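Putative Glycerophosphoryl diester phosphodiesterase (PDB 3L12) is a putative member of the glycerophosphoryl diester phosphodiesterase family, built on a TIM-barrel fold and holding a magnesium ion. Local coordinates at residues Arg108-Tyr111 and Gly112-Phe115; Gly130-Leu133 and Asp134-Gly138; His160-Arg163 and Ala164-Val167; Pro258-Val261 and Ala262-His265. All coordinates share one frame; numbering follows the deposited sequence.

All four contacts are local, each made within one continuous piece of chain, helical except at the ends of interactions 1 and 2, and none touches another; the nearest two, interactions 2 and 3, have their closest atoms about 10 Å apart. Interactions 3 and 4 lie on helices of beta-alpha-beta units of the TIM barrel, 160-176 and 258-266, while interaction 2 occupies helix 129-137, which packs on strand 145-150. Interaction 1 sits on the short, weakly bonded helix 110-114 and meets the second subunit. Chemistry follows place: interaction 2, with four buried residues, is leucine and cysteine packing; interactions 3 and 4 combine apolar inner sides with charged, exposed ones; interaction 1 adds a threonine cap, a water bridge and an aromatic pair.

Interaction 1. Residues Arg108-Tyr111 and Gly112-Phe115; sequences RTVY and GRRF
Thr-109 and Gly-112 make the polar core of this turn: Thr-109 OG1 accepts from Gly-112 N at 2.9 Å, with an N-H...O angle of 158°, the capping bond of Thr-109, the N-cap residue of the short helix 110-114. A chi1 of 71° sets OG1 between the backbone N and the carbonyl carbon, within reach of the Gly-112 N-H, and the same oxygen also bonds Asp-106 O. Among the backbone bonds, Arg-113 N to Thr-109 O is short at 2.9 Å, whereas Arg-114 N splits weakly between Val-110 O and Tyr-111 O. The Arg-113 chain bends back over the first turn. There its NH1 donates weakly to Arg-108 O at 3.1 Å, Thr-109 O lies over one guanidinium face, and water 1 bridges NH2 to Arg-108 O. The aromatic pair is T-shaped, the edge of Phe-115 toward the face of Tyr-111, with centroids 5.7 Å apart and planes at 67°. Tyr-111 OH is tied to Glu-32 and Arg-27, and Arg-303 of the second subunit bonds Gly-112 O and Phe-115 O. With both bonds of Arg-114 N weak, this turn appears to owe much of its definition to the cap, the ring pair and these outside partners.

Interaction 2. Residues Gly130-Leu133 and Asp134-Gly138; sequences GELL and DLCAG
Leu-132 reaches along the helix to Leu-135 and Cys-136, three and four residues on. Its CB points away from 134-138, and a chi1 of 173° carries CG opposite the backbone N, beside the carbonyl carbon. From CG the chain divides, and CD1 makes the contact: it lies 3.9 Å from Cys-136 SG and 4.3 Å from Leu-135 CD2, so one methyl serves both neighbours. Beyond the segment the Leu-132 side chain rests on Leu-35 and Phe-38 of helix 35-43. This is helix 129-137 of the TIM-barrel fold, lodged between helix 35-43 and strand 145-150, where Leu-133 and Cys-136 both lean on Leu-146. Cys-136 meets Leu-132 from the next turn: its CB is directed toward 130-133, and chi1 of -69° sets SG beside its own backbone N, 3.4 Å from Leu-132 O. The backbone beneath is regular, with Cys-136 N to Leu-132 O and Ala-137 N to Leu-133 O both at 2.9 Å and N-H...O angles near 160°. On the outer side Asp-134 is exposed, its CB 3.4 Å from Gly-130 O while the carboxylate is turned from 130-133, and Glu-131 OE1 turns back toward the start of the helix to accept from Arg-128 N.

Interaction 3. Residues His160-Arg163 and Ala164-Val167; sequences HAAR and AEMV
Glu-165 folds back along the helix over Ala-161, its aliphatic part doing the touching. A chi1 of -74° places CG beside the backbone N, directed at the preceding turn, and CG comes to 3.1 Å from Ala-161 O. Beyond CG the chain runs extended, so the carboxylate passes alongside the backbone: OE1 reaches Ala-162 CA at 3.8 Å, and OE2 lies the same distance from Ala-161 O. The acid is on the exposed side, while the backbone N of Glu-165 is bonded to that same carbonyl oxygen at 2.9 Å.

Arg-163 leaves the helix in another direction. Its CG also sits beside the backbone N, but the chain then bends at chi3, 51°, and the guanidinium departs from this turn to form a salt bridge with Asp-189, its side chain also touching Ser-152, Leu-156 and Ala-191. Selenomethionine Met-166 takes a different first torsion, CG opposite the backbone N, and runs out extended and buried; of its side chain, CB is the atom that meets the earlier turn, 3.4 Å from Arg-163 O. On Val-167, CG2 is the branch nearer Arg-163 O, and the residue packs on Leu-192 and Gln-199 of helix 190-199. Small Ala-164 lies against Glu-195 of that helix.

Within 160-167, part of the unit 145-150, 160-176, 183-187, Met-166 and Val-167 are buried, Arg-163 pairs with Asp-189, and Glu-165 lays its methylenes on the helix with its acid on the exposed side.

Interaction 4. Residues Pro258-Val261 and Ala262-His265; sequences PELV and AEAH
Val-261 and His-265 form the tight part of this contact, lying side by side and pointing the same way one turn apart. Val-261 CG1, opposite the backbone N at chi1 168°, touches His-265 CE1 at 3.5 Å. Val-261 O, besides accepting from His-265 N at 2.9 Å, stands 3.4 Å above one face of the imidazole, offset toward its rim, so the ring lies over the very carbonyl that its own backbone bonds. His-265 NE2 is engaged with Asp-291 OD1, which should help fix the turn of the ring. Val-261 itself is buried against Val-256 and Val-290. Helix 258-266 is the crossover helix of the beta-alpha-beta unit made with strands 248-251 and 270-273 of the TIM barrel, and its inner side rests on them: Ala-264 meets Trp-249 and Val-271, and Leu-260 meets Trp-249. The Leu-260/Glu-263 pair is looser: the two run side by side, with Leu-260 CD2 3.9 Å from Glu-263 OE1, both side chains also touching Pro-238, while Glu-263 OE2 is held by Ser-236 OG. Pro-258, Glu-259 and Ala-262 occupy the exposed side, where backbone bonds of 2.8 Å, Ala-262 N to Pro-258 O and Glu-263 N to Glu-259 O, do most of the joining and the CB atoms of Pro-258 and Glu-259 point away from 262-265.

Interaction 1. Residues Arg108-Tyr111 and Gly112-Phe115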
ATOM      1  N   ARG A 108      19.309   3.206  -5.808  1.00  6.31           N
ATOM      2  CA  ARG A 108      20.542   2.966  -6.615  1.00  8.09           C
ATOM      3  C   ARG A 108      21.043   1.566  -6.531  1.00  7.72           C
ATOM      4  O   ARG A 108      21.986   1.176  -7.247  1.00  9.25           O
ATOM      5  CB  ARG A 108      21.698   3.858  -6.112  1.00  8.30           C
ATOM      6  CG  ARG A 108      21.344   5.341  -6.224  1.00  8.58           C
ATOM      7  CD  ARG A 108      22.386   6.223  -5.567  1.00  8.39           C
ATOM      8  NE  ARG A 108      22.509   5.907  -4.144  1.00  5.77           N
ATOM      9  CZ  ARG A 108      23.510   6.341  -3.386  1.00  7.43           C
ATOM     10  NH1 ARG A 108      24.446   7.163  -3.876  1.00  8.63           N
ATOM     11  NH2 ARG A 108      23.601   5.936  -2.152  1.00  7.22           N
ATOM     12  N   THR A 109      20.483   0.794  -5.612  1.00  7.59           N
ATOM     13  CA  THR A 109      21.007  -0.492  -5.275  1.00  7.95           C
ATOM     14  C   THR A 109      20.224  -1.663  -5.899  1.00  7.64           C
ATOM     15  O   THR A 109      19.089  -1.536  -6.308  1.00  6.95           O
ATOM     16  CB  THR A 109      21.016  -0.692  -3.734  1.00  6.43           C
ATOM     17  OG1 THR A 109      19.676  -0.852  -3.215  1.00  5.73           O
ATOM     18  CG2 THR A 109      21.758   0.510  -3.018  1.00  6.37           C
ATOM     19  N   VAL A 110      20.879  -2.810  -5.899  1.00  6.00           N
ATOM     20  CA  VAL A 110      20.267  -4.069  -6.386  1.00  8.64           C
ATOM     21  C   VAL A 110      18.963  -4.308  -5.612  1.00  8.44           C
ATOM     22  O   VAL A 110      17.902  -4.541  -6.193  1.00  8.70           O
ATOM     23  CB  VAL A 110      21.252  -5.229  -6.247  1.00  9.61           C
ATOM     24  CG1 VAL A 110      20.569  -6.631  -6.581  1.00 11.64           C
ATOM     25  CG2 VAL A 110      22.531  -5.053  -7.185  1.00 11.09           C
ATOM     26  N   TYR A 111      19.045  -4.205  -4.296  1.00  8.26           N
ATOM     27  CA  TYR A 111      17.910  -4.490  -3.464  1.00  8.53           C
ATOM     28  C   TYR A 111      16.815  -3.466  -3.697  1.00  8.17           C
ATOM     29  O   TYR A 111      15.635  -3.864  -3.837  1.00  8.71           O
ATOM     30  CB  TYR A 111      18.307  -4.490  -2.013  1.00  8.55           C
ATOM     31  CG  TYR A 111      17.300  -5.099  -1.071  1.00  7.21           C
ATOM     32  CD1 TYR A 111      17.330  -6.440  -0.771  1.00 10.64           C
ATOM     33  CD2 TYR A 111      16.415  -4.296  -0.366  1.00  9.04           C
ATOM     34  CE1 TYR A 111      16.437  -6.992   0.176  1.00  9.82           C
ATOM     35  CE2 TYR A 111      15.528  -4.826   0.562  1.00  9.80           C
ATOM     36  CZ  TYR A 111      15.571  -6.185   0.828  1.00 10.37           C
ATOM     37  OH  TYR A 111      14.706  -6.704   1.781  1.00  9.14           O
ATOM     38  N   GLY A 112      17.157  -2.172  -3.824  1.00  7.59           N
ATOM     39  CA  GLY A 112      16.180  -1.136  -4.094  1.00  7.89           C
ATOM     40  C   GLY A 112      15.442  -1.345  -5.410  1.00  7.95           C
ATOM     41  O   GLY A 112      14.216  -1.102  -5.517  1.00  8.82           O
ATOM     42  N   ARG A 113      16.186  -1.776  -6.431  1.00  7.67           N
ATOM     43  CA  ARG A 113      15.594  -2.054  -7.728  1.00  8.92           C
ATOM     44  C   ARG A 113      14.612  -3.209  -7.700  1.00  9.29           C
ATOM     45  O   ARG A 113      13.761  -3.302  -8.613  1.00 11.59           O
ATOM     46  CB  ARG A 113      16.645  -2.265  -8.825  1.00 10.14           C
ATOM     47  CG  ARG A 113      17.293  -0.956  -9.265  1.00 11.39           C
ATOM     48  CD  ARG A 113      18.192  -1.170 -10.537  1.00 10.59           C
ATOM     49  NE  ARG A 113      19.254  -2.142 -10.304  1.00 10.45           N
ATOM     50  CZ  ARG A 113      20.432  -1.871  -9.754  1.00 11.94           C
ATOM     51  NH1 ARG A 113      20.744  -0.620  -9.396  1.00 12.03           N
ATOM     52  NH2 ARG A 113      21.317  -2.837  -9.577  1.00 12.86           N
ATOM     53  N   ARG A 114      14.752  -4.106  -6.723  0.70  9.47           N
ATOM     54  CA  ARG A 114      13.810  -5.219  -6.600  0.70  9.95           C
ATOM     55  C   ARG A 114      12.421  -4.684  -6.250  0.70  9.04           C
ATOM     56  O   ARG A 114      11.415  -5.262  -6.713  0.70  9.44           O
ATOM     57  CB  ARG A 114      14.221  -6.202  -5.528  0.70 11.04           C
ATOM     58  CG  ARG A 114      15.425  -6.994  -5.825  0.70 11.71           C
ATOM     59  CD  ARG A 114      15.821  -7.787  -4.655  0.70 13.16           C
ATOM     60  NE  ARG A 114      14.864  -8.803  -4.235  0.70 13.61           N
ATOM     61  CZ  ARG A 114      15.116  -9.639  -3.217  0.70 11.50           C
ATOM     62  NH1 ARG A 114      16.287  -9.599  -2.543  0.70 13.84           N
ATOM     63  NH2 ARG A 114      14.237 -10.520  -2.883  0.70 12.63           N
ATOM     64  N   PHE A 115      12.337  -3.592  -5.463  1.00  8.54           N
ATOM     65  CA  PHE A 115      11.082  -3.057  -4.932  1.00  8.77           C
ATOM     66  C   PHE A 115      10.982  -1.545  -5.247  1.00  6.78           C
ATOM     67  O   PHE A 115      10.961  -0.678  -4.339  1.00  7.25           O
ATOM     68  CB  PHE A 115      10.981  -3.312  -3.428  1.00  7.83           C
ATOM     69  CG  PHE A 115      11.248  -4.744  -3.068  1.00  8.73           C
ATOM     70  CD1 PHE A 115      10.299  -5.719  -3.410  1.00  8.84           C
ATOM     71  CD2 PHE A 115      12.449  -5.161  -2.517  1.00  8.72           C
ATOM     72  CE1 PHE A 115      10.539  -7.022  -3.136  1.00 11.29           C
ATOM     73  CE2 PHE A 115      12.653  -6.525  -2.237  1.00 10.21           C
ATOM     74  CZ  PHE A 115      11.688  -7.426  -2.543  1.00  9.78           C
TER
HETATM   75  O   HOH W   1      23.492  -1.401  -8.174  1.00 11.82           O

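Interaction 2. Residues Gly130-Leu133 and Asp134-Gly138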
ATOM      1  N   GLY A 130       7.975  -6.536  20.892  1.00  9.18           N
ATOM      2  CA  GLY A 130       6.871  -6.167  21.793  1.00 10.41           C
ATOM      3  C   GLY A 130       5.934  -5.148  21.185  1.00 10.58           C
ATOM      4  O   GLY A 130       4.719  -5.226  21.357  1.00 11.37           O
ATOM      5  N   GLU A 131       6.506  -4.194  20.453  1.00 11.96           N
ATOM      6  CA  GLU A 131       5.717  -3.167  19.786  1.00 11.57           C
ATOM      7  C   GLU A 131       4.861  -3.737  18.696  1.00 10.35           C
ATOM      8  O   GLU A 131       3.734  -3.320  18.516  1.00 12.38           O
ATOM      9  CB  GLU A 131       6.618  -2.061  19.218  1.00 11.85           C
ATOM     10  CG  GLU A 131       7.251  -1.255  20.316  1.00 13.88           C
ATOM     11  CD  GLU A 131       8.353  -0.323  19.882  1.00 17.78           C
ATOM     12  OE1 GLU A 131       9.049  -0.558  18.874  1.00 15.28           O
ATOM     13  OE2 GLU A 131       8.566   0.682  20.625  1.00 20.87           O
ATOM     14  N   LEU A 132       5.412  -4.650  17.916  1.00 10.52           N
ATOM     15  CA  LEU A 132       4.630  -5.298  16.900  1.00  8.73           C
ATOM     16  C   LEU A 132       3.523  -6.132  17.537  1.00 10.80           C
ATOM     17  O   LEU A 132       2.387  -6.141  17.064  1.00 12.33           O
ATOM     18  CB  LEU A 132       5.526  -6.138  15.999  1.00  9.62           C
ATOM     19  CG  LEU A 132       4.748  -6.987  15.008  1.00 10.36           C
ATOM     20  CD1 LEU A 132       3.860  -6.122  14.022  1.00 11.52           C
ATOM     21  CD2 LEU A 132       5.711  -7.852  14.262  1.00 10.30           C
ATOM     22  N   LEU A 133       3.826  -6.841  18.623  1.00 10.09           N
ATOM     23  CA  LEU A 133       2.790  -7.683  19.221  1.00 11.31           C
ATOM     24  C   LEU A 133       1.686  -6.834  19.844  1.00 12.50           C
ATOM     25  O   LEU A 133       0.530  -7.225  19.777  1.00 13.43           O
ATOM     26  CB  LEU A 133       3.382  -8.658  20.225  1.00 10.50           C
ATOM     27  CG  LEU A 133       4.374  -9.660  19.618  1.00 11.17           C
ATOM     28  CD1 LEU A 133       4.952 -10.504  20.751  1.00 12.32           C
ATOM     29  CD2 LEU A 133       3.844 -10.607  18.453  1.00 13.08           C
ATOM     30  N   ASP A 134       2.032  -5.694  20.435  1.00 14.23           N
ATOM     31  CA  ASP A 134       1.045  -4.743  20.967  1.00 17.11           C
ATOM     32  C   ASP A 134       0.091  -4.252  19.841  1.00 18.04           C
ATOM     33  O   ASP A 134      -1.173  -4.240  19.980  1.00 17.42           O
ATOM     34  CB  ASP A 134       1.778  -3.567  21.609  1.00 19.79           C
ATOM     35  CG  ASP A 134       0.891  -2.708  22.504  1.00 22.45           C
ATOM     36  OD1 ASP A 134      -0.182  -3.149  22.961  1.00 23.04           O
ATOM     37  OD2 ASP A 134       1.316  -1.595  22.813  1.00 25.48           O
ATOM     38  N   LEU A 135       0.686  -3.870  18.722  1.00 16.00           N
ATOM     39  CA  LEU A 135      -0.076  -3.460  17.560  1.00 15.56           C
ATOM     40  C   LEU A 135      -1.033  -4.574  17.120  1.00 16.03           C
ATOM     41  O   LEU A 135      -2.224  -4.329  16.928  1.00 16.40           O
ATOM     42  CB  LEU A 135       0.858  -3.109  16.403  1.00 17.17           C
ATOM     43  CG  LEU A 135       0.240  -2.797  15.035  1.00 18.65           C
ATOM     44  CD1 LEU A 135      -0.558  -1.510  15.152  1.00 19.91           C
ATOM     45  CD2 LEU A 135       1.291  -2.651  13.944  1.00 20.08           C
ATOM     46  N   CYS A 136      -0.531  -5.787  16.994  1.00 15.25           N
ATOM     47  CA  CYS A 136      -1.352  -6.916  16.510  1.00 16.24           C
ATOM     48  C   CYS A 136      -2.485  -7.250  17.498  1.00 17.56           C
ATOM     49  O   CYS A 136      -3.628  -7.443  17.092  1.00 16.92           O
ATOM     50  CB  CYS A 136      -0.518  -8.174  16.242  1.00 15.27           C
ATOM     51  SG  CYS A 136       0.568  -8.075  14.864  1.00 17.11           S
ATOM     52  N   ALA A 137      -2.159  -7.286  18.782  1.00 18.02           N
ATOM     53  CA  ALA A 137      -3.142  -7.628  19.820  1.00 20.02           C
ATOM     54  C   ALA A 137      -4.296  -6.619  19.855  1.00 20.30           C
ATOM     55  O   ALA A 137      -5.437  -6.994  20.165  1.00 21.39           O
ATOM     56  CB  ALA A 137      -2.467  -7.746  21.190  1.00 19.11           C
ATOM     57  N   GLY A 138      -4.013  -5.368  19.509  1.00 19.80           N
ATOM     58  CA  GLY A 138      -5.024  -4.318  19.410  1.00 21.47           C
ATOM     59  C   GLY A 138      -6.163  -4.561  18.417  1.00 20.92           C
ATOM     60  O   GLY A 138      -7.240  -3.942  18.541  1.00 23.22           O
TER

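Interaction 3. Residues His160-Arg163 and Ala164-Val167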
ATOM      1  N   HIS A 160      25.118 -22.209  23.445  1.00 19.98           N
ATOM      2  CA  HIS A 160      23.819 -22.824  23.620  1.00 19.40           C
ATOM      3  C   HIS A 160      22.939 -22.040  24.591  1.00 18.62           C
ATOM      4  O   HIS A 160      21.738 -21.934  24.357  1.00 18.68           O
ATOM      5  CB  HIS A 160      23.982 -24.307  24.047  1.00 20.11           C
ATOM      6  CG  HIS A 160      24.859 -25.089  23.117  1.00 21.65           C
ATOM      7  ND1 HIS A 160      24.725 -25.021  21.743  1.00 22.25           N
ATOM      8  CD2 HIS A 160      25.871 -25.958  23.354  1.00 22.47           C
ATOM      9  CE1 HIS A 160      25.638 -25.789  21.176  1.00 23.27           C
ATOM     10  NE2 HIS A 160      26.337 -26.381  22.130  1.00 22.55           N
ATOM     11  N   ALA A 161      23.535 -21.508  25.668  1.00 17.99           N
ATOM     12  CA  ALA A 161      22.798 -20.686  26.641  1.00 18.04           C
ATOM     13  C   ALA A 161      22.214 -19.433  25.986  1.00 18.03           C
ATOM     14  O   ALA A 161      21.049 -19.132  26.200  1.00 17.68           O
ATOM     15  CB  ALA A 161      23.672 -20.322  27.848  1.00 18.90           C
ATOM     16  N   ALA A 162      23.024 -18.708  25.201  1.00 16.71           N
ATOM     17  CA  ALA A 162      22.541 -17.528  24.477  1.00 17.42           C
ATOM     18  C   ALA A 162      21.425 -17.866  23.503  1.00 15.73           C
ATOM     19  O   ALA A 162      20.471 -17.095  23.352  1.00 15.14           O
ATOM     20  CB  ALA A 162      23.683 -16.840  23.715  1.00 18.34           C
ATOM     21  N   ARG A 163      21.548 -18.977  22.793  1.00 15.02           N
ATOM     22  CA  ARG A 163      20.502 -19.395  21.857  1.00 13.65           C
ATOM     23  C   ARG A 163      19.182 -19.692  22.610  1.00 13.33           C
ATOM     24  O   ARG A 163      18.098 -19.289  22.158  1.00 12.77           O
ATOM     25  CB  ARG A 163      20.965 -20.600  21.048  1.00 15.43           C
ATOM     26  CG  ARG A 163      22.108 -20.263  20.078  1.00 15.73           C
ATOM     27  CD  ARG A 163      22.806 -21.523  19.541  1.00 15.54           C
ATOM     28  NE  ARG A 163      21.859 -22.499  18.993  1.00 15.15           N
ATOM     29  CZ  ARG A 163      21.230 -22.398  17.820  1.00 15.24           C
ATOM     30  NH1 ARG A 163      21.416 -21.338  17.027  1.00 14.96           N
ATOM     31  NH2 ARG A 163      20.396 -23.370  17.427  1.00 13.53           N
ATOM     32  N   ALA A 164      19.288 -20.340  23.771  1.00 12.73           N
ATOM     33  CA  ALA A 164      18.113 -20.645  24.609  1.00 12.31           C
ATOM     34  C   ALA A 164      17.516 -19.340  25.145  1.00 11.67           C
ATOM     35  O   ALA A 164      16.293 -19.209  25.301  1.00  9.68           O
ATOM     36  CB  ALA A 164      18.476 -21.574  25.794  1.00 11.40           C
ATOM     37  N   GLU A 165      18.395 -18.386  25.456  1.00 11.42           N
ATOM     38  CA  GLU A 165      17.977 -17.073  25.936  1.00 11.81           C
ATOM     39  C   GLU A 165      17.176 -16.331  24.864  1.00 10.01           C
ATOM     40  O   GLU A 165      16.228 -15.622  25.172  1.00 10.39           O
ATOM     41  CB  GLU A 165      19.163 -16.235  26.357  1.00 14.06           C
ATOM     42  CG  GLU A 165      19.784 -16.668  27.697  1.00 17.76           C
ATOM     43  CD  GLU A 165      21.153 -16.044  27.931  1.00 19.72           C
ATOM     44  OE1 GLU A 165      21.503 -15.091  27.212  1.00 22.45           O
ATOM     45  OE2 GLU A 165      21.869 -16.521  28.826  1.00 21.32           O
HETATM   46  N   MSE A 166      17.576 -16.473  23.612  1.00  8.90           N
HETATM   47  CA  MSE A 166      16.828 -15.834  22.498  1.00  9.88           C
HETATM   48  C   MSE A 166      15.399 -16.343  22.498  1.00  9.22           C
HETATM   49  O   MSE A 166      14.435 -15.580  22.475  1.00 11.13           O
HETATM   50  CB  MSE A 166      17.479 -16.122  21.161  1.00 11.21           C
HETATM   51  CG  MSE A 166      16.561 -15.748  19.983  1.00 12.66           C
HETATM   52 SE   MSE A 166      17.464 -15.741  18.303  0.75 13.93          SE
HETATM   53  CE  MSE A 166      16.221 -14.576  17.555  1.00 12.81           C
ATOM     54  N   VAL A 167      15.270 -17.669  22.524  1.00  9.51           N
ATOM     55  CA  VAL A 167      13.965 -18.301  22.526  1.00  7.22           C
ATOM     56  C   VAL A 167      13.143 -17.814  23.722  1.00  7.57           C
ATOM     57  O   VAL A 167      11.997 -17.395  23.565  1.00  9.47           O
ATOM     58  CB  VAL A 167      14.080 -19.848  22.474  1.00  8.79           C
ATOM     59  CG1 VAL A 167      12.676 -20.516  22.718  1.00 10.42           C
ATOM     60  CG2 VAL A 167      14.640 -20.298  21.147  1.00  8.29           C
TER

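Interaction 4. Residues Pro258-Val261 and Ala262-His265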
ATOM      1  N   PRO A 258       4.150 -30.640  -6.990  1.00 18.45           N
ATOM      2  CA  PRO A 258       2.892 -31.077  -6.370  1.00 19.09           C
ATOM      3  C   PRO A 258       3.001 -32.394  -5.611  1.00 20.03           C
ATOM      4  O   PRO A 258       2.255 -32.607  -4.652  1.00 20.51           O
ATOM      5  CB  PRO A 258       1.955 -31.240  -7.565  1.00 19.77           C
ATOM      6  CG  PRO A 258       2.526 -30.402  -8.611  1.00 19.91           C
ATOM      7  CD  PRO A 258       3.998 -30.428  -8.442  1.00 19.44           C
ATOM      8  N   GLU A 259       3.921 -33.238  -6.054  1.00 19.91           N
ATOM      9  CA  GLU A 259       4.183 -34.519  -5.414  1.00 22.57           C
ATOM     10  C   GLU A 259       4.782 -34.271  -4.022  1.00 20.44           C
ATOM     11  O   GLU A 259       4.332 -34.917  -3.059  1.00 19.31           O
ATOM     12  CB  GLU A 259       5.038 -35.461  -6.289  1.00 25.67           C
ATOM     13  CG  GLU A 259       6.171 -34.828  -7.148  1.00 28.99           C
ATOM     14  CD  GLU A 259       5.667 -34.022  -8.394  1.00 30.89           C
ATOM     15  OE1 GLU A 259       6.488 -33.645  -9.257  1.00 33.32           O
ATOM     16  OE2 GLU A 259       4.453 -33.750  -8.511  1.00 31.78           O
ATOM     17  N   LEU A 260       5.749 -33.337  -3.910  1.00 18.45           N
ATOM     18  CA  LEU A 260       6.312 -33.000  -2.586  1.00 17.62           C
ATOM     19  C   LEU A 260       5.228 -32.407  -1.687  1.00 16.64           C
ATOM     20  O   LEU A 260       5.179 -32.733  -0.518  1.00 15.74           O
ATOM     21  CB  LEU A 260       7.525 -32.059  -2.661  1.00 18.11           C
ATOM     22  CG  LEU A 260       8.884 -32.657  -2.988  1.00 17.29           C
ATOM     23  CD1 LEU A 260       9.890 -31.597  -3.501  1.00 17.75           C
ATOM     24  CD2 LEU A 260       9.475 -33.463  -1.767  1.00 18.22           C
ATOM     25  N   VAL A 261       4.342 -31.553  -2.223  1.00 15.51           N
ATOM     26  CA  VAL A 261       3.246 -30.991  -1.426  1.00 15.01           C
ATOM     27  C   VAL A 261       2.284 -32.080  -0.960  1.00 14.79           C
ATOM     28  O   VAL A 261       1.881 -32.112   0.216  1.00 15.28           O
ATOM     29  CB  VAL A 261       2.465 -29.872  -2.185  1.00 14.98           C
ATOM     30  CG1 VAL A 261       1.156 -29.544  -1.437  1.00 14.10           C
ATOM     31  CG2 VAL A 261       3.348 -28.644  -2.437  1.00 15.60           C
ATOM     32  N   ALA A 262       1.900 -32.991  -1.856  1.00 15.13           N
ATOM     33  CA  ALA A 262       1.025 -34.087  -1.439  1.00 15.99           C
ATOM     34  C   ALA A 262       1.727 -35.030  -0.428  1.00 15.43           C
ATOM     35  O   ALA A 262       1.091 -35.506   0.519  1.00 15.55           O
ATOM     36  CB  ALA A 262       0.533 -34.869  -2.657  1.00 16.40           C
ATOM     37  N   GLU A 263       3.025 -35.282  -0.608  1.00 15.99           N
ATOM     38  CA  GLU A 263       3.778 -36.094   0.369  1.00 15.57           C
ATOM     39  C   GLU A 263       3.716 -35.443   1.759  1.00 15.27           C
ATOM     40  O   GLU A 263       3.494 -36.116   2.777  1.00 15.76           O
ATOM     41  CB  GLU A 263       5.245 -36.261  -0.033  1.00 16.82           C
ATOM     42  CG  GLU A 263       6.027 -37.195   0.906  1.00 17.84           C
ATOM     43  CD  GLU A 263       7.481 -37.315   0.551  1.00 18.88           C
ATOM     44  OE1 GLU A 263       7.900 -36.756  -0.484  1.00 21.07           O
ATOM     45  OE2 GLU A 263       8.233 -37.956   1.334  1.00 21.26           O
ATOM     46  N   ALA A 264       3.904 -34.127   1.782  1.00 13.47           N
ATOM     47  CA  ALA A 264       3.831 -33.356   3.023  1.00 11.97           C
ATOM     48  C   ALA A 264       2.414 -33.426   3.618  1.00  9.84           C
ATOM     49  O   ALA A 264       2.273 -33.613   4.800  1.00 12.88           O
ATOM     50  CB  ALA A 264       4.283 -31.898   2.787  1.00 10.65           C
ATOM     51  N   HIS A 265       1.367 -33.265   2.817  1.00 12.89           N
ATOM     52  CA  HIS A 265      -0.007 -33.373   3.312  1.00 12.26           C
ATOM     53  C   HIS A 265      -0.338 -34.761   3.860  1.00 14.43           C
ATOM     54  O   HIS A 265      -1.033 -34.885   4.873  1.00 13.81           O
ATOM     55  CB  HIS A 265      -1.017 -33.035   2.233  1.00 13.83           C
ATOM     56  CG  HIS A 265      -1.077 -31.578   1.956  1.00 12.01           C
ATOM     57  ND1 HIS A 265      -1.500 -31.057   0.753  1.00 14.00           N
ATOM     58  CD2 HIS A 265      -0.687 -30.522   2.715  1.00 12.50           C
ATOM     59  CE1 HIS A 265      -1.449 -29.737   0.819  1.00 12.44           C
ATOM     60  NE2 HIS A 265      -0.912 -29.389   1.976  1.00 10.52           N
TER